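Local coordinates for protein pyruvate kinase (Toxoplasma gondii, PDB 3GG8) that probably catalyses the last step of glycolysis, transferring phosphate from phosphoenolpyruvate to ADP to give pyruvate and ATP, at residues C[250-258]-C[272-282]; C[295-303]-C[335-343]. All blocks are in the same frame, centred on the assembly; numbering follows the deposited sequence.

Contact 1. Residues C[250-258]-C[272-282]; sequences IRIIPKIEN and ADGIMIARGDL
Asp273 carries its carboxylate to Ile252 because CG stands beside its own backbone N, anti to the carbonyl carbon (chi1 -59°), which sets OD2 2.8 Å from Ile252 N. The bond is almost straight, 170° at the hydrogen, and uses the anti lone pair of OD2. In return Asp273 N donates to Ile252 O (3.0 Å), so one residue both gives and takes near the start of strand 251-256. The Arg251 chain, bent at chi2, lays CD against Asp273 CG at 3.4 Å, but its guanidinium is oblique to the carboxylate and NH1 goes to the carbonyls of Arg248 and, weakly, Ile250.

Beyond this entry the chains pair in parallel. Met276 N donates to Pro254 O (2.9 Å), and Ile256 N to Met276 O. These are neighbouring strands of the eight-stranded beta/alpha barrel, and the intervening residues, mostly helical, form the crossover between them.

Lys255 and Met276 project from the same face of the sheet and lie side by side, Met276 SD packing on Lys255 CG at 3.7 Å; Lys255 NZ continues to Asp101 and Ser228. On the other face Ile256 CG1 meets Ile275 CG2 at 4.0 Å, beneath helix 288-305. Pro254 CD presses tightly on Ala272 CB (3.4 Å).

Just past the C-terminal ends of the strands, the carboxylates of Glu257 and of Asp281 in helix 279-282 run alongside each other with planes 71° apart. Glu257 OE2 and Asp281 OD2, both acceptors, are 3.4 Å apart, consistent with the magnesium site of related pyruvate kinases, while Glu257 OE1 is held by Phe229 N.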
loop_
_atom_site.group_PDB
_atom_site.type_symbol
_atom_site.label_atom_id
_atom_site.label_comp_id
_atom_site.label_asym_id
_atom_site.label_seq_id
_atom_site.Cartn_x
_atom_site.Cartn_y
_atom_site.Cartn_z
ATOM N N ILE C 250 -31.143 26.723 -9.510
ATOM C CA ILE C 250 -30.286 27.523 -8.640
ATOM C C ILE C 250 -29.692 26.657 -7.530
ATOM O O ILE C 250 -30.385 25.836 -6.912
ATOM C CB ILE C 250 -31.022 28.778 -8.085
ATOM C CG1 ILE C 250 -31.487 29.670 -9.239
ATOM C CG2 ILE C 250 -30.129 29.584 -7.144
ATOM C CD1 ILE C 250 -32.345 30.811 -8.795
ATOM N N ARG C 251 -28.392 26.823 -7.323
ATOM C CA ARG C 251 -27.659 26.037 -6.348
ATOM C C ARG C 251 -27.389 26.862 -5.076
ATOM O O ARG C 251 -27.168 28.071 -5.150
ATOM C CB ARG C 251 -26.361 25.518 -6.977
ATOM C CG ARG C 251 -26.579 24.516 -8.140
ATOM C CD ARG C 251 -27.434 23.308 -7.736
ATOM N NE ARG C 251 -27.898 22.515 -8.885
ATOM C CZ ARG C 251 -29.106 22.637 -9.437
ATOM N NH1 ARG C 251 -29.969 23.509 -8.938
ATOM N NH2 ARG C 251 -29.455 21.891 -10.482
ATOM N N ILE C 252 -27.445 26.194 -3.921
ATOM C CA ILE C 252 -27.352 26.838 -2.611
ATOM C C ILE C 252 -25.968 26.662 -1.994
ATOM O O ILE C 252 -25.486 25.536 -1.861
ATOM C CB ILE C 252 -28.455 26.303 -1.647
ATOM C CG1 ILE C 252 -29.840 26.476 -2.280
ATOM C CG2 ILE C 252 -28.436 27.043 -0.284
ATOM C CD1 ILE C 252 -30.945 25.796 -1.507
ATOM N N ILE C 253 -25.343 27.781 -1.619
ATOM C CA ILE C 253 -23.977 27.778 -1.063
ATOM C C ILE C 253 -23.969 28.440 0.321
ATOM O O ILE C 253 -23.733 29.641 0.430
ATOM C CB ILE C 253 -22.959 28.518 -1.983
ATOM C CG1 ILE C 253 -22.967 27.969 -3.419
ATOM C CG2 ILE C 253 -21.545 28.514 -1.355
ATOM C CD1 ILE C 253 -22.454 26.508 -3.564
ATOM N N PRO C 254 -24.249 27.666 1.382
ATOM C CA PRO C 254 -24.252 28.236 2.724
ATOM C C PRO C 254 -22.887 28.815 3.107
ATOM O O PRO C 254 -21.846 28.231 2.772
ATOM C CB PRO C 254 -24.579 27.032 3.618
ATOM C CG PRO C 254 -25.248 26.072 2.732
ATOM C CD PRO C 254 -24.600 26.236 1.401
ATOM N N LYS C 255 -22.917 29.962 3.781
ATOM C CA LYS C 255 -21.722 30.593 4.315
ATOM C C LYS C 255 -21.571 30.203 5.794
ATOM O O LYS C 255 -22.498 30.376 6.602
ATOM C CB LYS C 255 -21.799 32.121 4.144
ATOM C CG LYS C 255 -21.639 32.592 2.693
ATOM C CD LYS C 255 -22.018 34.063 2.479
ATOM C CE LYS C 255 -21.092 35.001 3.196
ATOM N NZ LYS C 255 -21.477 36.400 2.830
ATOM N N ILE C 256 -20.414 29.639 6.131
ATOM C CA ILE C 256 -20.168 29.191 7.496
ATOM C C ILE C 256 -19.392 30.310 8.148
ATOM O O ILE C 256 -18.274 30.617 7.712
ATOM C CB ILE C 256 -19.384 27.845 7.576
ATOM C CG1 ILE C 256 -20.045 26.744 6.724
ATOM C CG2 ILE C 256 -19.181 27.384 9.061
ATOM C CD1 ILE C 256 -21.489 26.339 7.111
ATOM N N GLU C 257 -20.007 30.921 9.167
ATOM C CA GLU C 257 -19.500 32.143 9.800
ATOM C C GLU C 257 -19.442 32.118 11.330
ATOM O O GLU C 257 -18.823 33.007 11.926
ATOM C CB GLU C 257 -20.324 33.358 9.382
ATOM C CG GLU C 257 -20.707 33.417 7.909
ATOM C CD GLU C 257 -21.142 34.793 7.486
ATOM O OE1 GLU C 257 -22.085 34.911 6.694
ATOM O OE2 GLU C 257 -20.535 35.772 7.944
ATOM N N ASN C 258 -20.087 31.141 11.974
ATOM C CA ASN C 258 -19.985 31.023 13.434
ATOM C C ASN C 258 -19.926 29.568 13.933
ATOM O O ASN C 258 -19.783 28.629 13.134
ATOM C CB ASN C 258 -21.060 31.875 14.159
ATOM C CG ASN C 258 -22.471 31.296 14.062
ATOM O OD1 ASN C 258 -22.771 30.467 13.197
ATOM N ND2 ASN C 258 -23.353 31.749 14.961
ATOM N N ALA C 272 -26.647 21.063 1.162
ATOM C CA ALA C 272 -26.183 22.143 0.304
ATOM C C ALA C 272 -25.604 21.635 -1.004
ATOM O O ALA C 272 -25.321 20.438 -1.153
ATOM C CB ALA C 272 -25.136 22.945 1.028
ATOM N N ASP C 273 -25.411 22.565 -1.939
ATOM C CA ASP C 273 -24.767 22.269 -3.203
ATOM C C ASP C 273 -23.259 22.588 -3.146
ATOM O O ASP C 273 -22.502 22.260 -4.057
ATOM C CB ASP C 273 -25.494 23.003 -4.330
ATOM C CG ASP C 273 -26.963 22.596 -4.423
ATOM O OD1 ASP C 273 -27.231 21.383 -4.607
ATOM O OD2 ASP C 273 -27.855 23.470 -4.290
ATOM N N GLY C 274 -22.829 23.188 -2.042
ATOM C CA GLY C 274 -21.430 23.584 -1.852
ATOM C C GLY C 274 -21.343 24.533 -0.676
ATOM O O GLY C 274 -22.370 24.917 -0.114
ATOM N N ILE C 275 -20.123 24.909 -0.308
ATOM C CA ILE C 275 -19.871 25.679 0.913
ATOM C C ILE C 275 -19.010 26.912 0.617
ATOM O O ILE C 275 -18.124 26.870 -0.248
ATOM C CB ILE C 275 -19.184 24.776 2.024
ATOM C CG1 ILE C 275 -20.144 23.694 2.565
ATOM C CG2 ILE C 275 -18.539 25.618 3.169
ATOM C CD1 ILE C 275 -21.492 24.214 3.132
ATOM N N MET C 276 -19.285 28.007 1.326
ATOM C CA MET C 276 -18.377 29.144 1.353
ATOM C C MET C 276 -17.842 29.310 2.782
ATOM O O MET C 276 -18.617 29.424 3.739
ATOM C CB MET C 276 -19.057 30.416 0.826
ATOM C CG MET C 276 -18.146 31.642 0.829
ATOM S SD MET C 276 -18.889 33.179 0.289
ATOM C CE MET C 276 -19.556 32.748 -1.336
ATOM N N ILE C 277 -16.519 29.250 2.926
ATOM C CA ILE C 277 -15.853 29.413 4.207
ATOM C C ILE C 277 -15.480 30.894 4.399
ATOM O O ILE C 277 -14.635 31.426 3.675
ATOM C CB ILE C 277 -14.573 28.532 4.278
ATOM C CG1 ILE C 277 -14.890 27.065 3.974
ATOM C CG2 ILE C 277 -13.830 28.706 5.637
ATOM C CD1 ILE C 277 -13.658 26.204 3.798
ATOM N N ALA C 278 -16.134 31.562 5.351
ATOM C CA ALA C 278 -15.862 32.965 5.654
ATOM C C ALA C 278 -14.911 33.041 6.840
ATOM O O ALA C 278 -15.356 33.160 7.994
ATOM C CB ALA C 278 -17.159 33.713 5.960
ATOM N N ARG C 279 -13.607 32.984 6.546
ATOM C CA ARG C 279 -12.560 32.968 7.575
ATOM C C ARG C 279 -12.594 34.157 8.514
ATOM O O ARG C 279 -12.492 33.973 9.711
ATOM C CB ARG C 279 -11.152 32.884 6.961
ATOM C CG ARG C 279 -10.814 31.571 6.279
ATOM C CD ARG C 279 -10.896 31.724 4.769
ATOM N NE ARG C 279 -10.080 32.833 4.274
ATOM C CZ ARG C 279 -8.765 32.777 4.078
ATOM N NH1 ARG C 279 -8.084 31.666 4.333
ATOM N NH2 ARG C 279 -8.124 33.847 3.616
ATOM N N GLY C 280 -12.711 35.367 7.972
ATOM C CA GLY C 280 -12.695 36.584 8.774
ATOM C C GLY C 280 -13.813 36.651 9.810
ATOM O O GLY C 280 -13.589 37.072 10.939
ATOM N N ASP C 281 -15.020 36.245 9.421
ATOM C CA ASP C 281 -16.144 36.166 10.359
ATOM C C ASP C 281 -15.937 35.048 11.389
ATOM O O ASP C 281 -16.200 35.245 12.585
ATOM C CB ASP C 281 -17.454 36.011 9.604
ATOM C CG ASP C 281 -17.595 37.040 8.487
ATOM O OD1 ASP C 281 -17.102 36.777 7.377
ATOM O OD2 ASP C 281 -18.171 38.132 8.718
ATOM N N LEU C 282 -15.416 33.902 10.940
ATOM C CA LEU C 282 -15.142 32.776 11.842
ATOM C C LEU C 282 -14.134 33.185 12.925
ATOM O O LEU C 282 -14.222 32.732 14.066
ATOM C CB LEU C 282 -14.629 31.554 11.062
ATOM C CG LEU C 282 -15.662 30.631 10.428
ATOM C CD1 LEU C 282 -15.059 29.721 9.367
ATOM C CD2 LEU C 282 -16.361 29.823 11.530
#

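Contact 2. Residues C[295-303]-C[335-343]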
loop_
_atom_site.group_PDB
_atom_site.type_symbol
_atom_site.label_atom_id
_atom_site.label_comp_id
_atom_site.label_asym_id
_atom_site.label_seq_id
_atom_site.Cartn_x
_atom_site.Cartn_y
_atom_site.Cartn_z
ATOM N N GLN C 295 -11.022 25.572 8.598
ATOM C CA GLN C 295 -10.959 25.707 7.130
ATOM C C GLN C 295 -10.545 24.375 6.499
ATOM O O GLN C 295 -11.231 23.865 5.601
ATOM C CB GLN C 295 -9.975 26.812 6.703
ATOM C CG GLN C 295 -9.550 26.735 5.232
ATOM C CD GLN C 295 -8.712 27.904 4.791
ATOM O OE1 GLN C 295 -8.953 29.045 5.202
ATOM N NE2 GLN C 295 -7.723 27.639 3.934
ATOM N N LYS C 296 -9.425 23.830 6.985
ATOM C CA LYS C 296 -8.854 22.580 6.503
ATOM C C LYS C 296 -9.844 21.444 6.541
ATOM O O LYS C 296 -9.972 20.696 5.567
ATOM C CB LYS C 296 -7.649 22.174 7.358
ATOM C CG LYS C 296 -6.346 22.682 6.822
ATOM C CD LYS C 296 -5.136 22.133 7.627
ATOM C CE LYS C 296 -3.846 22.190 6.777
ATOM N NZ LYS C 296 -3.587 23.560 6.172
ATOM N N MET C 297 -10.508 21.315 7.689
ATOM C CA MET C 297 -11.520 20.298 7.933
ATOM C C MET C 297 -12.704 20.438 6.990
ATOM O O MET C 297 -13.177 19.444 6.459
ATOM C CB MET C 297 -11.965 20.335 9.409
ATOM C CG MET C 297 -13.241 19.542 9.803
ATOM S SD MET C 297 -14.806 20.479 9.921
ATOM C CE MET C 297 -14.491 21.680 11.208
ATOM N N MET C 298 -13.172 21.663 6.783
ATOM C CA MET C 298 -14.353 21.905 5.954
ATOM C C MET C 298 -14.075 21.700 4.469
ATOM O O MET C 298 -14.969 21.305 3.710
ATOM C CB MET C 298 -14.902 23.307 6.188
ATOM C CG MET C 298 -15.764 23.436 7.442
ATOM S SD MET C 298 -16.542 25.060 7.584
ATOM C CE MET C 298 -15.097 26.073 7.955
ATOM N N ILE C 299 -12.845 21.997 4.054
ATOM C CA ILE C 299 -12.434 21.809 2.665
ATOM C C ILE C 299 -12.321 20.302 2.410
ATOM O O ILE C 299 -12.832 19.797 1.411
ATOM C CB ILE C 299 -11.121 22.586 2.321
ATOM C CG1 ILE C 299 -11.404 24.091 2.206
ATOM C CG2 ILE C 299 -10.524 22.103 1.014
ATOM C CD1 ILE C 299 -10.156 24.977 2.118
ATOM N N ALA C 300 -11.701 19.589 3.339
ATOM C CA ALA C 300 -11.532 18.145 3.213
ATOM C C ALA C 300 -12.883 17.436 3.067
ATOM O O ALA C 300 -13.052 16.593 2.192
ATOM C CB ALA C 300 -10.761 17.610 4.392
ATOM N N LYS C 301 -13.839 17.808 3.914
ATOM C CA LYS C 301 -15.190 17.239 3.920
ATOM C C LYS C 301 -15.966 17.523 2.630
ATOM O O LYS C 301 -16.667 16.646 2.115
ATOM C CB LYS C 301 -15.976 17.759 5.131
ATOM C CG LYS C 301 -15.523 17.159 6.467
ATOM C CD LYS C 301 -16.218 17.866 7.634
ATOM C CE LYS C 301 -15.908 17.171 8.956
ATOM N NZ LYS C 301 -16.657 15.904 9.075
ATOM N N CYS C 302 -15.846 18.752 2.130
ATOM C CA CYS C 302 -16.364 19.107 0.810
ATOM C C CYS C 302 -15.734 18.273 -0.298
ATOM O O CYS C 302 -16.444 17.761 -1.160
ATOM C CB CYS C 302 -16.170 20.606 0.531
ATOM S SG CYS C 302 -17.272 21.630 1.569
ATOM N N ASN C 303 -14.407 18.150 -0.273
ATOM C CA ASN C 303 -13.689 17.345 -1.248
ATOM C C ASN C 303 -14.223 15.911 -1.286
ATOM O O ASN C 303 -14.546 15.398 -2.351
ATOM C CB ASN C 303 -12.178 17.307 -0.939
ATOM C CG ASN C 303 -11.451 18.617 -1.262
ATOM O OD1 ASN C 303 -10.302 18.782 -0.854
ATOM N ND2 ASN C 303 -12.101 19.546 -1.983
ATOM N N ASN C 335 -2.111 28.280 0.286
ATOM C CA ASN C 335 -2.468 27.213 1.200
ATOM C C ASN C 335 -3.930 26.774 1.074
ATOM O O ASN C 335 -4.208 25.603 1.245
ATOM C CB ASN C 335 -2.000 27.493 2.633
ATOM C CG ASN C 335 -0.519 27.135 2.839
ATOM O OD1 ASN C 335 -0.145 25.954 2.868
ATOM N ND2 ASN C 335 0.329 28.154 2.959
ATOM N N ALA C 336 -4.845 27.681 0.739
ATOM C CA ALA C 336 -6.246 27.304 0.509
ATOM C C ALA C 336 -6.346 26.346 -0.680
ATOM O O ALA C 336 -7.059 25.340 -0.606
ATOM C CB ALA C 336 -7.129 28.535 0.273
ATOM N N VAL C 337 -5.619 26.667 -1.762
ATOM C CA VAL C 337 -5.497 25.786 -2.937
ATOM C C VAL C 337 -4.942 24.412 -2.532
ATOM O O VAL C 337 -5.471 23.373 -2.937
ATOM C CB VAL C 337 -4.642 26.437 -4.069
ATOM C CG1 VAL C 337 -4.398 25.462 -5.216
ATOM C CG2 VAL C 337 -5.314 27.716 -4.586
ATOM N N LEU C 338 -3.901 24.420 -1.696
ATOM C CA LEU C 338 -3.270 23.186 -1.255
ATOM C C LEU C 338 -4.118 22.407 -0.261
ATOM O O LEU C 338 -3.980 21.196 -0.151
ATOM C CB LEU C 338 -1.875 23.450 -0.685
ATOM C CG LEU C 338 -0.843 23.779 -1.762
ATOM C CD1 LEU C 338 0.342 24.456 -1.131
ATOM C CD2 LEU C 338 -0.440 22.519 -2.506
ATOM N N ASP C 339 -4.971 23.111 0.474
ATOM C CA ASP C 339 -5.958 22.497 1.352
ATOM C C ASP C 339 -6.965 21.724 0.491
ATOM O O ASP C 339 -7.555 20.747 0.950
ATOM C CB ASP C 339 -6.732 23.575 2.131
ATOM C CG ASP C 339 -6.030 24.023 3.413
ATOM O OD1 ASP C 339 -4.872 23.594 3.669
ATOM O OD2 ASP C 339 -6.672 24.812 4.162
ATOM N N GLY C 340 -7.181 22.206 -0.736
ATOM C CA GLY C 340 -8.040 21.531 -1.706
ATOM C C GLY C 340 -9.216 22.345 -2.206
ATOM O O GLY C 340 -10.178 21.788 -2.725
ATOM N N THR C 341 -9.142 23.662 -2.081
ATOM C CA THR C 341 -10.289 24.518 -2.392
ATOM C C THR C 341 -10.655 24.511 -3.880
ATOM O O THR C 341 -9.775 24.447 -4.732
ATOM C CB THR C 341 -10.075 25.989 -1.893
ATOM O OG1 THR C 341 -11.344 26.659 -1.823
ATOM C CG2 THR C 341 -9.129 26.757 -2.824
ATOM N N ASP C 342 -11.954 24.579 -4.174
ATOM C CA ASP C 342 -12.420 24.643 -5.546
ATOM C C ASP C 342 -12.291 26.048 -6.065
ATOM O O ASP C 342 -11.864 26.242 -7.212
ATOM C CB ASP C 342 -13.875 24.174 -5.670
ATOM C CG ASP C 342 -14.008 22.664 -5.537
ATOM O OD1 ASP C 342 -13.848 21.952 -6.555
ATOM O OD2 ASP C 342 -14.259 22.187 -4.408
ATOM N N CYS C 343 -12.679 27.018 -5.216
ATOM C CA CYS C 343 -12.660 28.446 -5.534
ATOM C C CYS C 343 -11.924 29.282 -4.497
ATOM O O CYS C 343 -11.893 28.964 -3.302
ATOM C CB CYS C 343 -14.075 29.013 -5.663
ATOM S SG CYS C 343 -15.179 28.134 -6.792
HETATM O O HOH W 1 -7.733 20.209 3.653
HETATM O O HOH W 2 -14.696 20.117 -2.981
#
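Asp339 and Lys296 form the charged part of the contact: Lys296 NZ reaches Asp339 OD1 at 2.8 Å on its syn lone pair, a salt bridge made possible by the bend at the end of the lysine chain (chi4 52°). The other oxygen, OD2, takes a hydrogen bond from Gln295 NE2 (3.0 Å), which arrives from above the carboxylate plane, amide and carboxylate being 76° apart. With both oxygens gripped, rotation of the carboxylate should be restricted. Gln295 OE1 is engaged by Arg279.

A second amide works at the other end. Asn303 ND2 donates to Gly340 O at 3.0 Å, the oxygen lying close to the amide plane, and also to a water that gives a hydrogen to Asp342 OD2, which also accepts from Val309 N. Another water donates to both Lys296 O and Asp339 O, joining the two backbones.

Apolar contact comes from Ile299, whose CD1 lies 3.7 Å from Asp339 CB and whose CG2 faces the backbone carbonyls of Asp339 and Gly340. Gly340, with positive phi, is the C' residue of a Schellman motif: Thr341 N returns to Ala336 O (3.1 Å), ending helix 327-339.

Segments 295-303 and 335-339, their axes 41° apart, pack outside the barrel, where Ile299 and Ala336 both touch Thr311 of strand 309-312; helix 265-271 flanks 288-305 through Phe265, and Leu338 of the second subunit packs on Lys296.

Contacts 1 and 2 follow each other along the chain and join two layers of one barrel, with centres about 13 Å apart: contact 1 pairs two strands of the wall, contact 2 two helices outside it. They touch through the outward side chains of strand 275-278. Ile277 CD1 packs on Ile299 CG1 at 3.5 Å, and Ile275 CG1 on Cys302 SG at 3.7 Å. A polar tie runs from Arg279 NH1 to Gln295 OE1 (2.9 Å, probably a hydrogen bond), so Gln295 probably bridges Arg279, at the start of helix 279-282, and Asp339. In this fold the active site lies at the C-terminal ends of the strands, where Glu257 and Asp281 lie, consistent with the metal-binding acids of other pyruvate kinases.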